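Local coordinates for protein Non-reducing end beta-L-arabinofuranosidase (Bacteroides thetaiotaomicron, PDB 5MQO) that is a glycoside hydrolase of family GH127 from a gut bacterium, probably removing a non-reducing-end sugar, possibly aceric acid, during breakdown of plant pectin, at residues Phe214-Tyr228 against Met251-Leu263. Numbering follows the deposited sequence.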
loop_
_atom_site.group_PDB
_atom_site.type_symbol
_atom_site.label_atom_id
_atom_site.label_comp_id
_atom_site.label_asym_id
_atom_site.label_seq_id
_atom_site.Cartn_x
_atom_site.Cartn_y
_atom_site.Cartn_z
ATOM N N PHE A 214 20.914 5.647 -14.238
ATOM C CA PHE A 214 19.887 6.307 -15.054
ATOM C C PHE A 214 20.071 6.112 -16.559
ATOM O O PHE A 214 19.118 5.777 -17.274
ATOM C CB PHE A 214 19.869 7.796 -14.746
ATOM C CG PHE A 214 18.710 8.525 -15.349
ATOM C CD1 PHE A 214 17.414 8.168 -15.027
ATOM C CD2 PHE A 214 18.914 9.576 -16.236
ATOM C CE1 PHE A 214 16.342 8.841 -15.558
ATOM C CE2 PHE A 214 17.838 10.256 -16.780
ATOM C CZ PHE A 214 16.545 9.892 -16.432
ATOM N N ASP A 215 21.300 6.314 -17.033
ATOM C CA ASP A 215 21.624 6.125 -18.454
ATOM C C ASP A 215 21.392 4.676 -18.873
ATOM O O ASP A 215 20.888 4.434 -19.952
ATOM C CB ASP A 215 23.050 6.621 -18.789
ATOM C CG ASP A 215 23.183 8.173 -18.698
ATOM O OD1 ASP A 215 22.275 8.911 -19.145
ATOM O OD2 ASP A 215 24.209 8.664 -18.196
ATOM N N ALA A 216 21.692 3.723 -18.000
ATOM C CA ALA A 216 21.300 2.312 -18.232
ATOM C C ALA A 216 19.794 2.145 -18.383
ATOM O O ALA A 216 19.336 1.407 -19.236
ATOM C CB ALA A 216 21.817 1.386 -17.132
ATOM N N ALA A 217 19.036 2.852 -17.570
ATOM C CA ALA A 217 17.581 2.835 -17.667
ATOM C C ALA A 217 16.995 3.512 -18.956
ATOM O O ALA A 217 16.120 2.903 -19.621
ATOM C CB ALA A 217 16.996 3.453 -16.400
ATOM N N VAL A 218 17.459 4.732 -19.298
ATOM C CA VAL A 218 17.020 5.428 -20.534
ATOM C C VAL A 218 17.211 4.528 -21.789
ATOM O O VAL A 218 16.368 4.504 -22.698
ATOM C CB VAL A 218 17.780 6.790 -20.778
ATOM C CG1 VAL A 218 17.430 7.438 -22.132
ATOM C CG2 VAL A 218 17.518 7.784 -19.663
ATOM N N LYS A 219 18.328 3.805 -21.835
ATOM C CA LYS A 219 18.581 2.846 -22.906
ATOM C C LYS A 219 17.613 1.665 -22.898
ATOM O O LYS A 219 17.125 1.264 -23.954
ATOM C CB LYS A 219 20.015 2.334 -22.837
ATOM C CG LYS A 219 21.061 3.378 -23.194
ATOM C CD LYS A 219 22.421 2.718 -23.194
ATOM C CE LYS A 219 23.507 3.690 -23.580
ATOM N NZ LYS A 219 24.698 2.917 -24.024
ATOM N N ALA A 220 17.339 1.119 -21.714
ATOM C CA ALA A 220 16.376 0.010 -21.562
ATOM C C ALA A 220 14.997 0.414 -22.070
ATOM O O ALA A 220 14.300 -0.360 -22.755
ATOM C CB ALA A 220 16.283 -0.410 -20.112
ATOM N N THR A 221 14.623 1.641 -21.725
ATOM C CA THR A 221 13.360 2.220 -22.135
ATOM C C THR A 221 13.274 2.322 -23.656
ATOM O O THR A 221 12.240 1.957 -24.244
ATOM C CB THR A 221 13.190 3.610 -21.477
ATOM O OG1 THR A 221 13.311 3.486 -20.052
ATOM C CG2 THR A 221 11.858 4.260 -21.844
ATOM N N ASP A 222 14.346 2.816 -24.287
ATOM C CA ASP A 222 14.401 2.928 -25.775
ATOM C C ASP A 222 14.262 1.553 -26.434
ATOM O O ASP A 222 13.593 1.394 -27.467
ATOM C CB ASP A 222 15.678 3.633 -26.238
ATOM C CG ASP A 222 15.689 5.136 -25.891
ATOM O OD1 ASP A 222 14.629 5.792 -25.924
ATOM O OD2 ASP A 222 16.769 5.691 -25.597
ATOM N N PHE A 223 14.868 0.558 -25.798
ATOM C CA PHE A 223 14.738 -0.801 -26.255
ATOM C C PHE A 223 13.278 -1.304 -26.217
ATOM O O PHE A 223 12.819 -1.909 -27.176
ATOM C CB PHE A 223 15.665 -1.743 -25.484
ATOM C CG PHE A 223 15.555 -3.145 -25.953
ATOM C CD1 PHE A 223 16.117 -3.510 -27.169
ATOM C CD2 PHE A 223 14.793 -4.071 -25.250
ATOM C CE1 PHE A 223 15.949 -4.790 -27.661
ATOM C CE2 PHE A 223 14.635 -5.349 -25.733
ATOM C CZ PHE A 223 15.213 -5.713 -26.945
ATOM N N LEU A 224 12.562 -1.062 -25.119
ATOM C CA LEU A 224 11.139 -1.372 -25.068
ATOM C C LEU A 224 10.350 -0.639 -26.150
ATOM O O LEU A 224 9.469 -1.238 -26.755
ATOM C CB LEU A 224 10.519 -0.991 -23.737
ATOM C CG LEU A 224 10.997 -1.649 -22.461
ATOM C CD1 LEU A 224 10.087 -1.203 -21.321
ATOM C CD2 LEU A 224 10.983 -3.164 -22.606
ATOM N N CYS A 225 10.630 0.643 -26.394
ATOM C CA CYS A 225 9.890 1.360 -27.446
ATOM C C CYS A 225 10.058 0.660 -28.799
ATOM O O CYS A 225 9.116 0.569 -29.580
ATOM C CB CYS A 225 10.304 2.834 -27.549
ATOM S SG CYS A 225 10.132 3.778 -26.012
ATOM N N HIS A 226 11.258 0.153 -29.058
ATOM C CA HIS A 226 11.529 -0.599 -30.271
ATOM C C HIS A 226 10.777 -1.926 -30.232
ATOM O O HIS A 226 10.144 -2.323 -31.208
ATOM C CB HIS A 226 13.035 -0.828 -30.424
ATOM C CG HIS A 226 13.418 -1.540 -31.685
ATOM N ND1 HIS A 226 13.313 -0.952 -32.932
ATOM C CD2 HIS A 226 13.899 -2.792 -31.893
ATOM C CE1 HIS A 226 13.719 -1.809 -33.852
ATOM N NE2 HIS A 226 14.080 -2.932 -33.250
ATOM N N PHE A 227 10.842 -2.602 -29.096
ATOM C CA PHE A 227 10.166 -3.878 -28.922
ATOM C C PHE A 227 8.647 -3.824 -29.152
ATOM O O PHE A 227 8.078 -4.779 -29.661
ATOM C CB PHE A 227 10.456 -4.401 -27.529
ATOM C CG PHE A 227 9.942 -5.775 -27.279
ATOM C CD1 PHE A 227 8.620 -5.978 -26.907
ATOM C CD2 PHE A 227 10.787 -6.872 -27.382
ATOM C CE1 PHE A 227 8.150 -7.247 -26.661
ATOM C CE2 PHE A 227 10.317 -8.155 -27.145
ATOM C CZ PHE A 227 8.997 -8.340 -26.776
ATOM N N TYR A 228 7.994 -2.732 -28.745
ATOM C CA TYR A 228 6.541 -2.578 -28.918
ATOM C C TYR A 228 6.181 -2.041 -30.278
ATOM O O TYR A 228 5.081 -2.265 -30.725
ATOM C CB TYR A 228 5.919 -1.701 -27.825
ATOM C CG TYR A 228 5.825 -2.407 -26.475
ATOM C CD1 TYR A 228 4.849 -3.399 -26.236
ATOM C CD2 TYR A 228 6.720 -2.103 -25.429
ATOM C CE1 TYR A 228 4.765 -4.058 -24.999
ATOM C CE2 TYR A 228 6.643 -2.751 -24.191
ATOM C CZ TYR A 228 5.667 -3.730 -23.974
ATOM O OH TYR A 228 5.598 -4.367 -22.747
ATOM N N MET A 251 9.466 7.528 -16.619
ATOM C CA MET A 251 10.586 7.899 -17.471
ATOM C C MET A 251 10.310 9.106 -18.316
ATOM O O MET A 251 11.224 9.909 -18.532
ATOM C CB MET A 251 11.017 6.757 -18.361
ATOM C CG MET A 251 12.111 5.946 -17.710
ATOM S SD MET A 251 13.678 6.818 -17.832
ATOM C CE MET A 251 14.645 5.609 -16.963
ATOM N N TYR A 252 9.074 9.250 -18.793
ATOM C CA TYR A 252 8.684 10.492 -19.493
ATOM C C TYR A 252 8.808 11.676 -18.551
ATOM O O TYR A 252 9.447 12.659 -18.871
ATOM C CB TYR A 252 7.266 10.409 -20.033
ATOM C CG TYR A 252 6.647 11.730 -20.417
ATOM C CD1 TYR A 252 7.057 12.430 -21.559
ATOM C CD2 TYR A 252 5.614 12.266 -19.656
ATOM C CE1 TYR A 252 6.459 13.641 -21.917
ATOM C CE2 TYR A 252 5.009 13.471 -19.997
ATOM C CZ TYR A 252 5.430 14.164 -21.123
ATOM O OH TYR A 252 4.783 15.349 -21.418
ATOM N N ARG A 253 8.221 11.541 -17.370
ATOM C CA ARG A 253 8.444 12.485 -16.280
ATOM C C ARG A 253 9.892 12.844 -16.036
ATOM O O ARG A 253 10.185 14.009 -15.823
ATOM C CB ARG A 253 7.840 11.969 -14.970
ATOM C CG ARG A 253 6.324 12.142 -14.949
ATOM C CD ARG A 253 5.668 11.311 -13.892
ATOM N NE ARG A 253 4.229 11.365 -14.040
ATOM C CZ ARG A 253 3.392 10.612 -13.327
ATOM N NH1 ARG A 253 3.865 9.778 -12.404
ATOM N NH2 ARG A 253 2.077 10.703 -13.520
ATOM N N ALA A 254 10.778 11.858 -16.066
ATOM C CA ALA A 254 12.195 12.093 -15.815
ATOM C C ALA A 254 13.020 12.619 -16.998
ATOM O O ALA A 254 14.098 13.158 -16.772
ATOM C CB ALA A 254 12.840 10.843 -15.272
ATOM N N THR A 255 12.551 12.455 -18.234
ATOM C CA THR A 255 13.344 12.836 -19.416
ATOM C C THR A 255 12.713 13.861 -20.342
ATOM O O THR A 255 13.428 14.481 -21.108
ATOM C CB THR A 255 13.628 11.612 -20.301
ATOM O OG1 THR A 255 12.386 11.010 -20.707
ATOM C CG2 THR A 255 14.505 10.593 -19.570
ATOM N N GLY A 256 11.388 14.018 -20.301
ATOM C CA GLY A 256 10.660 14.898 -21.209
ATOM C C GLY A 256 10.492 14.288 -22.586
ATOM O O GLY A 256 10.050 14.967 -23.512
ATOM N N ASN A 257 10.811 13.007 -22.732
ATOM C CA ASN A 257 10.894 12.395 -24.042
ATOM C C ASN A 257 9.516 11.917 -24.519
ATOM O O ASN A 257 9.064 10.854 -24.068
ATOM C CB ASN A 257 11.880 11.236 -23.972
ATOM C CG ASN A 257 12.039 10.509 -25.293
ATOM O OD1 ASN A 257 11.207 10.619 -26.191
ATOM N ND2 ASN A 257 13.109 9.735 -25.402
ATOM N N PRO A 258 8.876 12.654 -25.476
ATOM C CA PRO A 258 7.476 12.366 -25.918
ATOM C C PRO A 258 7.196 10.952 -26.379
ATOM O O PRO A 258 6.057 10.500 -26.294
ATOM C CB PRO A 258 7.244 13.325 -27.106
ATOM C CG PRO A 258 8.593 13.768 -27.518
ATOM C CD PRO A 258 9.463 13.734 -26.294
ATOM N N ARG A 259 8.222 10.279 -26.876
ATOM C CA ARG A 259 8.116 8.881 -27.289
ATOM C C ARG A 259 7.624 7.980 -26.126
ATOM O O ARG A 259 6.914 6.997 -26.349
ATOM C CB ARG A 259 9.471 8.428 -27.856
ATOM C CG ARG A 259 9.491 7.043 -28.457
ATOM C CD ARG A 259 10.469 6.983 -29.623
ATOM N NE ARG A 259 10.612 5.613 -30.139
ATOM C CZ ARG A 259 11.639 4.790 -29.903
ATOM N NH1 ARG A 259 12.680 5.155 -29.137
ATOM N NH2 ARG A 259 11.621 3.569 -30.441
ATOM N N TYR A 260 7.971 8.353 -24.894
ATOM C CA TYR A 260 7.643 7.542 -23.726
ATOM C C TYR A 260 6.180 7.682 -23.305
ATOM O O TYR A 260 5.523 6.690 -22.932
ATOM C CB TYR A 260 8.592 7.874 -22.568
ATOM C CG TYR A 260 10.070 7.648 -22.881
ATOM C CD1 TYR A 260 10.486 6.802 -23.924
ATOM C CD2 TYR A 260 11.056 8.255 -22.112
ATOM C CE1 TYR A 260 11.820 6.601 -24.200
ATOM C CE2 TYR A 260 12.402 8.037 -22.376
ATOM C CZ TYR A 260 12.779 7.205 -23.428
ATOM O OH TYR A 260 14.113 6.973 -23.705
ATOM N N LEU A 261 5.682 8.911 -23.350
ATOM C CA LEU A 261 4.270 9.171 -23.175
ATOM C C LEU A 261 3.465 8.509 -24.292
ATOM O O LEU A 261 2.423 7.929 -24.014
ATOM C CB LEU A 261 4.023 10.675 -23.162
ATOM C CG LEU A 261 2.586 11.174 -23.004
ATOM C CD1 LEU A 261 1.967 10.630 -21.725
ATOM C CD2 LEU A 261 2.551 12.695 -23.024
ATOM N N GLU A 262 3.925 8.589 -25.544
ATOM C CA GLU A 262 3.186 7.939 -26.650
ATOM C C GLU A 262 3.109 6.429 -26.475
ATOM O O GLU A 262 2.082 5.829 -26.798
ATOM C CB GLU A 262 3.764 8.255 -28.044
ATOM C CG GLU A 262 3.360 9.609 -28.632
ATOM C CD GLU A 262 1.854 9.900 -28.586
ATOM O OE1 GLU A 262 1.054 9.069 -29.108
ATOM O OE2 GLU A 262 1.487 10.966 -28.011
ATOM N N LEU A 263 4.188 5.831 -25.967
ATOM C CA LEU A 263 4.224 4.395 -25.735
ATOM C C LEU A 263 3.163 4.048 -24.691
ATOM O O LEU A 263 2.420 3.091 -24.877
ATOM C CB LEU A 263 5.630 3.916 -25.297
ATOM C CG LEU A 263 5.743 2.547 -24.591
ATOM C CD1 LEU A 263 5.177 1.468 -25.484
ATOM C CD2 LEU A 263 7.169 2.190 -24.194
#
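Tyr260 lays its ring across Thr221 and carries its hydroxyl to Asp222, and the middle of the contact is arranged round that ring. Thr221 CG2 stands over one face, 3.5 Å from the ring centroid and 17° off the normal, a CH-pi contact; Asn257 ND2, from the turn just before, covers the opposite face. Thr221 can present its methyl because CG2 lies anti to the backbone N, while OG1 turns back on its own helix and donates to Ala217 O, which also accepts from Thr221 N. At the ring edge Tyr260 OH donates to Asp222 OD1 (2.6 Å), meeting the carboxylate from above its plane, 51° out of it. Cys225 SG approaches the ring edge at Tyr260 CD1 (3.7 Å), and its CB sits centrally over one face of the Arg259 guanidinium. The salt bridge from Arg259 to Asp222 is long; the stronger partner of Arg259 is Glu229, just beyond 214-228. A phenylalanine in place of Tyr260 would probably leave Asp222 OD1 without its hydroxyl donor. Further along, Leu263 CD1 packs crosswise on Tyr228 CD2 (3.9 Å). Toward the N-terminal end of 214-228, Met251 bends at chi2 (-77°) and enters a hole formed by Phe214, Ala217, Val218 and Thr221, its sulfur lying obliquely to the Phe214 ring in a Met-aromatic contact. Phe214 CZ also meets Thr255 CG2 (3.8 Å). Helix 212-230 thus packs against two consecutive helices, 243-255 and 258-270, joined by a tight turn in which Asn257 caps the second, all within the helical GH127 catalytic domain. Helix 192-208 packs against Thr221 and Met251, while helix 297-314 backs Tyr252, Arg253 and Leu261.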